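Local structure of digeranylgeranylglycerophospholipid reductase (Sulfolobus acidocaldarius, 4OPC) at residues K383-M395 / L407-K421. The protein reduces the double bonds of the geranylgeranyl chains of archaeal membrane lipid precursors, using bound FAD, to give saturated archaeols. Numbering follows the deposited sequence.
Sequences KGDLHLSVADKAM and LFKLKAVAESMKKIK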
loop_
_atom_site.group_PDB
_atom_site.type_symbol
_atom_site.label_atom_id
_atom_site.label_comp_id
_atom_site.label_asym_id
_atom_site.label_seq_id
_atom_site.Cartn_x
_atom_site.Cartn_y
_atom_site.Cartn_z
ATOM N N LYS A 383 -4.899 -5.157 13.232
ATOM C CA LYS A 383 -3.809 -5.665 14.055
ATOM C C LYS A 383 -3.129 -6.885 13.440
ATOM O O LYS A 383 -2.027 -7.256 13.841
ATOM C CB LYS A 383 -4.302 -5.972 15.469
ATOM C CG LYS A 383 -4.985 -4.795 16.137
ATOM C CD LYS A 383 -5.167 -5.029 17.626
ATOM C CE LYS A 383 -5.930 -3.885 18.264
ATOM N NZ LYS A 383 -6.085 -4.076 19.732
ATOM N N GLY A 384 -3.779 -7.488 12.453
ATOM C CA GLY A 384 -3.266 -8.691 11.819
ATOM C C GLY A 384 -3.435 -9.920 12.683
ATOM O O GLY A 384 -2.753 -10.924 12.495
ATOM N N ASP A 385 -4.356 -9.846 13.634
ATOM C CA ASP A 385 -4.568 -10.951 14.555
ATOM C C ASP A 385 -5.863 -11.681 14.277
ATOM O O ASP A 385 -6.914 -11.076 14.077
ATOM C CB ASP A 385 -4.559 -10.456 16.000
ATOM C CG ASP A 385 -3.199 -9.970 16.436
ATOM O OD1 ASP A 385 -2.194 -10.426 15.851
ATOM O OD2 ASP A 385 -3.135 -9.137 17.363
ATOM N N LEU A 386 -5.772 -12.999 14.246
ATOM C CA LEU A 386 -6.943 -13.844 14.179
ATOM C C LEU A 386 -6.776 -14.819 15.324
ATOM O O LEU A 386 -6.052 -15.804 15.204
ATOM C CB LEU A 386 -7.008 -14.575 12.840
ATOM C CG LEU A 386 -8.121 -15.610 12.690
ATOM C CD1 LEU A 386 -9.471 -14.974 12.959
ATOM C CD2 LEU A 386 -8.082 -16.227 11.300
ATOM N N HIS A 387 -7.410 -14.517 16.453
ATOM C CA HIS A 387 -7.144 -15.256 17.676
ATOM C C HIS A 387 -7.645 -16.684 17.536
ATOM O O HIS A 387 -8.712 -16.914 16.966
ATOM C CB HIS A 387 -7.755 -14.548 18.888
ATOM C CG HIS A 387 -7.227 -13.162 19.098
ATOM N ND1 HIS A 387 -5.963 -12.913 19.588
ATOM C CD2 HIS A 387 -7.781 -11.951 18.856
ATOM C CE1 HIS A 387 -5.767 -11.608 19.654
ATOM N NE2 HIS A 387 -6.854 -11.002 19.214
ATOM N N LEU A 388 -6.849 -17.631 18.031
ATOM C CA LEU A 388 -7.163 -19.056 17.932
ATOM C C LEU A 388 -8.561 -19.337 18.467
ATOM O O LEU A 388 -9.278 -20.190 17.944
ATOM C CB LEU A 388 -6.120 -19.889 18.679
ATOM C CG LEU A 388 -4.676 -19.792 18.175
ATOM C CD1 LEU A 388 -3.748 -20.660 19.011
ATOM C CD2 LEU A 388 -4.589 -20.182 16.703
ATOM N N SER A 389 -8.942 -18.586 19.494
ATOM C CA SER A 389 -10.283 -18.634 20.073
ATOM C C SER A 389 -11.396 -18.320 19.071
ATOM O O SER A 389 -12.345 -19.088 18.930
ATOM C CB SER A 389 -10.375 -17.657 21.243
ATOM O OG SER A 389 -11.725 -17.450 21.618
ATOM N N VAL A 390 -11.287 -17.176 18.398
ATOM C CA VAL A 390 -12.253 -16.757 17.385
ATOM C C VAL A 390 -12.310 -17.789 16.262
ATOM O O VAL A 390 -13.374 -18.067 15.693
ATOM C CB VAL A 390 -11.881 -15.358 16.815
ATOM C CG1 VAL A 390 -12.731 -15.005 15.594
ATOM C CG2 VAL A 390 -12.024 -14.298 17.894
ATOM N N ALA A 391 -11.155 -18.369 15.960
ATOM C CA ALA A 391 -11.077 -19.441 14.981
ATOM C C ALA A 391 -11.893 -20.650 15.440
ATOM O O ALA A 391 -12.619 -21.239 14.641
ATOM C CB ALA A 391 -9.626 -19.832 14.726
ATOM N N ASP A 392 -11.795 -20.997 16.723
ATOM C CA ASP A 392 -12.538 -22.137 17.257
ATOM C C ASP A 392 -14.043 -21.926 17.139
ATOM O O ASP A 392 -14.772 -22.828 16.737
ATOM C CB ASP A 392 -12.151 -22.417 18.713
ATOM C CG ASP A 392 -10.805 -23.117 18.838
ATOM O OD1 ASP A 392 -10.325 -23.685 17.833
ATOM O OD2 ASP A 392 -10.231 -23.102 19.948
ATOM N N LYS A 393 -14.501 -20.725 17.482
ATOM C CA LYS A 393 -15.913 -20.379 17.355
ATOM C C LYS A 393 -16.373 -20.482 15.905
ATOM O O LYS A 393 -17.457 -21.001 15.618
ATOM C CB LYS A 393 -16.171 -18.972 17.910
ATOM C CG LYS A 393 -17.569 -18.437 17.660
ATOM C CD LYS A 393 -18.636 -19.318 18.287
ATOM C CE LYS A 393 -20.023 -18.738 18.053
ATOM N NZ LYS A 393 -20.171 -17.395 18.681
ATOM N N ALA A 394 -15.542 -19.982 14.997
ATOM C CA ALA A 394 -15.819 -20.059 13.566
ATOM C C ALA A 394 -16.014 -21.506 13.117
ATOM O O ALA A 394 -16.926 -21.819 12.342
ATOM C CB ALA A 394 -14.686 -19.422 12.792
ATOM N N MET A 395 -15.155 -22.395 13.600
ATOM C CA MET A 395 -15.239 -23.798 13.212
ATOM C C MET A 395 -16.510 -24.454 13.723
ATOM O O MET A 395 -17.107 -25.295 13.047
ATOM C CB MET A 395 -13.989 -24.558 13.657
ATOM C CG MET A 395 -12.699 -24.027 13.028
ATOM S SD MET A 395 -12.624 -24.096 11.218
ATOM C CE MET A 395 -13.394 -22.559 10.708
ATOM N N LEU A 407 -13.028 -23.366 3.936
ATOM C CA LEU A 407 -13.332 -22.685 5.193
ATOM C C LEU A 407 -12.836 -23.471 6.401
ATOM O O LEU A 407 -12.477 -22.880 7.411
ATOM C CB LEU A 407 -14.832 -22.456 5.335
ATOM C CG LEU A 407 -15.409 -21.373 4.426
ATOM C CD1 LEU A 407 -16.926 -21.454 4.528
ATOM C CD2 LEU A 407 -14.890 -19.994 4.808
ATOM N N PHE A 408 -12.813 -24.797 6.294
ATOM C CA PHE A 408 -12.405 -25.643 7.411
ATOM C C PHE A 408 -10.919 -25.524 7.746
ATOM O O PHE A 408 -10.471 -26.093 8.739
ATOM C CB PHE A 408 -12.780 -27.109 7.160
ATOM C CG PHE A 408 -14.269 -27.366 7.172
ATOM C CD1 PHE A 408 -14.965 -27.444 8.368
ATOM C CD2 PHE A 408 -14.969 -27.537 5.984
ATOM C CE1 PHE A 408 -16.342 -27.683 8.384
ATOM C CE2 PHE A 408 -16.343 -27.772 5.985
ATOM C CZ PHE A 408 -17.029 -27.845 7.185
ATOM N N LYS A 409 -10.160 -24.811 6.924
ATOM C CA LYS A 409 -8.741 -24.597 7.192
ATOM C C LYS A 409 -8.476 -23.335 7.989
ATOM O O LYS A 409 -7.320 -22.958 8.176
ATOM C CB LYS A 409 -7.948 -24.560 5.889
ATOM C CG LYS A 409 -7.776 -25.948 5.281
ATOM C CD LYS A 409 -7.155 -25.874 3.906
ATOM C CE LYS A 409 -6.845 -27.255 3.360
ATOM N NZ LYS A 409 -5.790 -27.949 4.159
ATOM N N LEU A 410 -9.533 -22.692 8.478
ATOM C CA LEU A 410 -9.369 -21.368 9.080
ATOM C C LEU A 410 -8.499 -21.423 10.339
ATOM O O LEU A 410 -7.734 -20.489 10.612
ATOM C CB LEU A 410 -10.724 -20.740 9.401
ATOM C CG LEU A 410 -10.626 -19.328 9.991
ATOM C CD1 LEU A 410 -9.997 -18.393 8.967
ATOM C CD2 LEU A 410 -11.984 -18.815 10.441
ATOM N N LYS A 411 -8.614 -22.498 11.110
ATOM C CA LYS A 411 -7.793 -22.643 12.301
ATOM C C LYS A 411 -6.315 -22.693 11.948
ATOM O O LYS A 411 -5.490 -22.030 12.580
ATOM C CB LYS A 411 -8.174 -23.909 13.059
ATOM C CG LYS A 411 -7.292 -24.175 14.263
ATOM C CD LYS A 411 -7.354 -23.021 15.248
ATOM C CE LYS A 411 -6.683 -23.382 16.564
ATOM N NZ LYS A 411 -7.406 -24.481 17.266
ATOM N N ALA A 412 -5.979 -23.474 10.929
ATOM C CA ALA A 412 -4.596 -23.559 10.464
ATOM C C ALA A 412 -4.107 -22.216 9.921
ATOM O O ALA A 412 -2.941 -21.858 10.085
ATOM C CB ALA A 412 -4.459 -24.632 9.403
ATOM N N VAL A 413 -4.995 -21.483 9.256
ATOM C CA VAL A 413 -4.662 -20.167 8.747
ATOM C C VAL A 413 -4.288 -19.255 9.913
ATOM O O VAL A 413 -3.264 -18.563 9.864
ATOM C CB VAL A 413 -5.833 -19.578 7.954
ATOM C CG1 VAL A 413 -5.544 -18.149 7.584
ATOM C CG2 VAL A 413 -6.066 -20.397 6.698
ATOM N N ALA A 414 -5.098 -19.276 10.965
ATOM C CA ALA A 414 -4.812 -18.479 12.158
ATOM C C ALA A 414 -3.469 -18.844 12.785
ATOM O O ALA A 414 -2.741 -17.966 13.257
ATOM C CB ALA A 414 -5.937 -18.611 13.170
ATOM N N GLU A 415 -3.134 -20.131 12.765
ATOM C CA GLU A 415 -1.861 -20.603 13.298
ATOM C C GLU A 415 -0.701 -20.062 12.472
ATOM O O GLU A 415 0.301 -19.610 13.027
ATOM C CB GLU A 415 -1.827 -22.135 13.340
ATOM C CG GLU A 415 -2.743 -22.742 14.396
ATOM C CD GLU A 415 -2.977 -24.231 14.198
ATOM O OE1 GLU A 415 -2.500 -24.792 13.188
ATOM O OE2 GLU A 415 -3.647 -24.841 15.058
ATOM N N SER A 416 -0.832 -20.112 11.150
ATOM C CA SER A 416 0.221 -19.603 10.273
ATOM C C SER A 416 0.378 -18.091 10.420
ATOM O O SER A 416 1.501 -17.572 10.394
ATOM C CB SER A 416 -0.055 -19.967 8.809
ATOM O OG SER A 416 0.102 -21.364 8.611
ATOM N N MET A 417 -0.740 -17.377 10.560
ATOM C CA MET A 417 -0.694 -15.937 10.818
ATOM C C MET A 417 0.080 -15.595 12.083
ATOM O O MET A 417 0.941 -14.715 12.071
ATOM C CB MET A 417 -2.101 -15.341 10.885
ATOM C CG MET A 417 -2.852 -15.386 9.551
ATOM S SD MET A 417 -4.592 -14.933 9.679
ATOM C CE MET A 417 -4.482 -13.232 10.223
ATOM N N LYS A 418 -0.229 -16.289 13.169
ATOM C CA LYS A 418 0.465 -16.077 14.428
ATOM C C LYS A 418 1.954 -16.365 14.272
ATOM O O LYS A 418 2.793 -15.607 14.755
ATOM C CB LYS A 418 -0.152 -16.969 15.514
ATOM C CG LYS A 418 0.520 -16.877 16.876
ATOM C CD LYS A 418 -0.279 -17.654 17.919
ATOM C CE LYS A 418 0.466 -17.743 19.243
ATOM N NZ LYS A 418 0.917 -16.404 19.716
ATOM N N LYS A 419 2.275 -17.446 13.566
ATOM C CA LYS A 419 3.661 -17.845 13.353
ATOM C C LYS A 419 4.459 -16.792 12.582
ATOM O O LYS A 419 5.576 -16.437 12.967
ATOM C CB LYS A 419 3.733 -19.181 12.614
ATOM C CG LYS A 419 5.154 -19.619 12.320
ATOM C CD LYS A 419 5.263 -21.113 12.092
ATOM C CE LYS A 419 6.728 -21.540 12.041
ATOM N NZ LYS A 419 6.882 -23.006 11.836
ATOM N N ILE A 420 3.902 -16.299 11.485
ATOM C CA ILE A 420 4.613 -15.291 10.719
ATOM C C ILE A 420 4.695 -13.972 11.501
ATOM O O ILE A 420 5.721 -13.297 11.462
ATOM C CB ILE A 420 4.046 -15.138 9.286
ATOM C CG1 ILE A 420 5.099 -14.545 8.347
ATOM C CG2 ILE A 420 2.765 -14.319 9.282
ATOM C CD1 ILE A 420 4.660 -14.509 6.893
ATOM N N LYS A 421 3.653 -13.639 12.259
ATOM C CA LYS A 421 3.675 -12.402 13.036
ATOM C C LYS A 421 4.817 -12.444 14.042
ATOM O O LYS A 421 5.559 -11.467 14.192
ATOM C CB LYS A 421 2.348 -12.160 13.754
ATOM C CG LYS A 421 2.224 -10.760 14.349
ATOM C CD LYS A 421 1.135 -9.955 13.662
ATOM C CE LYS A 421 0.876 -8.645 14.378
ATOM N NZ LYS A 421 0.358 -8.858 15.753
HETATM O O HOH W 1 -3.516 -15.081 14.316
#
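The carboxylates of Asp392 and Asp385, the flat groups here, are each met by a lysine ammonium on the syn side of OD1, a little out of plane rather than over a face. Lys411 NZ lies 3.1 Å from Asp392 OD1, 16° out of the carboxylate plane. Lys421 NZ reaches Asp385 OD1 at 3.0 Å, tilted somewhat more, its CE passing the Lys383 carbonyl oxygen. Lysine suits position 411 because its long chain spans apolar ground before delivering charge: with CG anti to the backbone N (chi1 176°) and bends further out, Lys411 passes the methyl of Ala391 and brings CE to 3.8 Å from Leu388 CD2. Were Lys411 shortened to an alanine, Asp392 is likely to lose its ionic mate and Leu388 CD2 the CE that packs on it. Between the salt bridges the side-chain packing is largely apolar. Leu386 sets CD2 3.7 Å from Ala414 CB and equally near Leu410 CD1, while small Ala391 and Ala414 let the backbones come close. Water 1 accepts from Leu386 N and can donate to Ala414 O. At the far end, by the 407-410 turn, flexible Met395 bends so that CE packs tightly, 3.5 Å from Leu410 CB. Helix 332-357 packs on Leu410 and Met417, and the side chain of Leu407 lies about 4 Å from the bound phospholipid. Helix segments 388-395 and 410-421 run antiparallel at 169°, their axes approaching to 9.1 Å: an alpha-alpha hairpin beside the lipid pocket, with linker 384-387 lying along the later turns of 410-421.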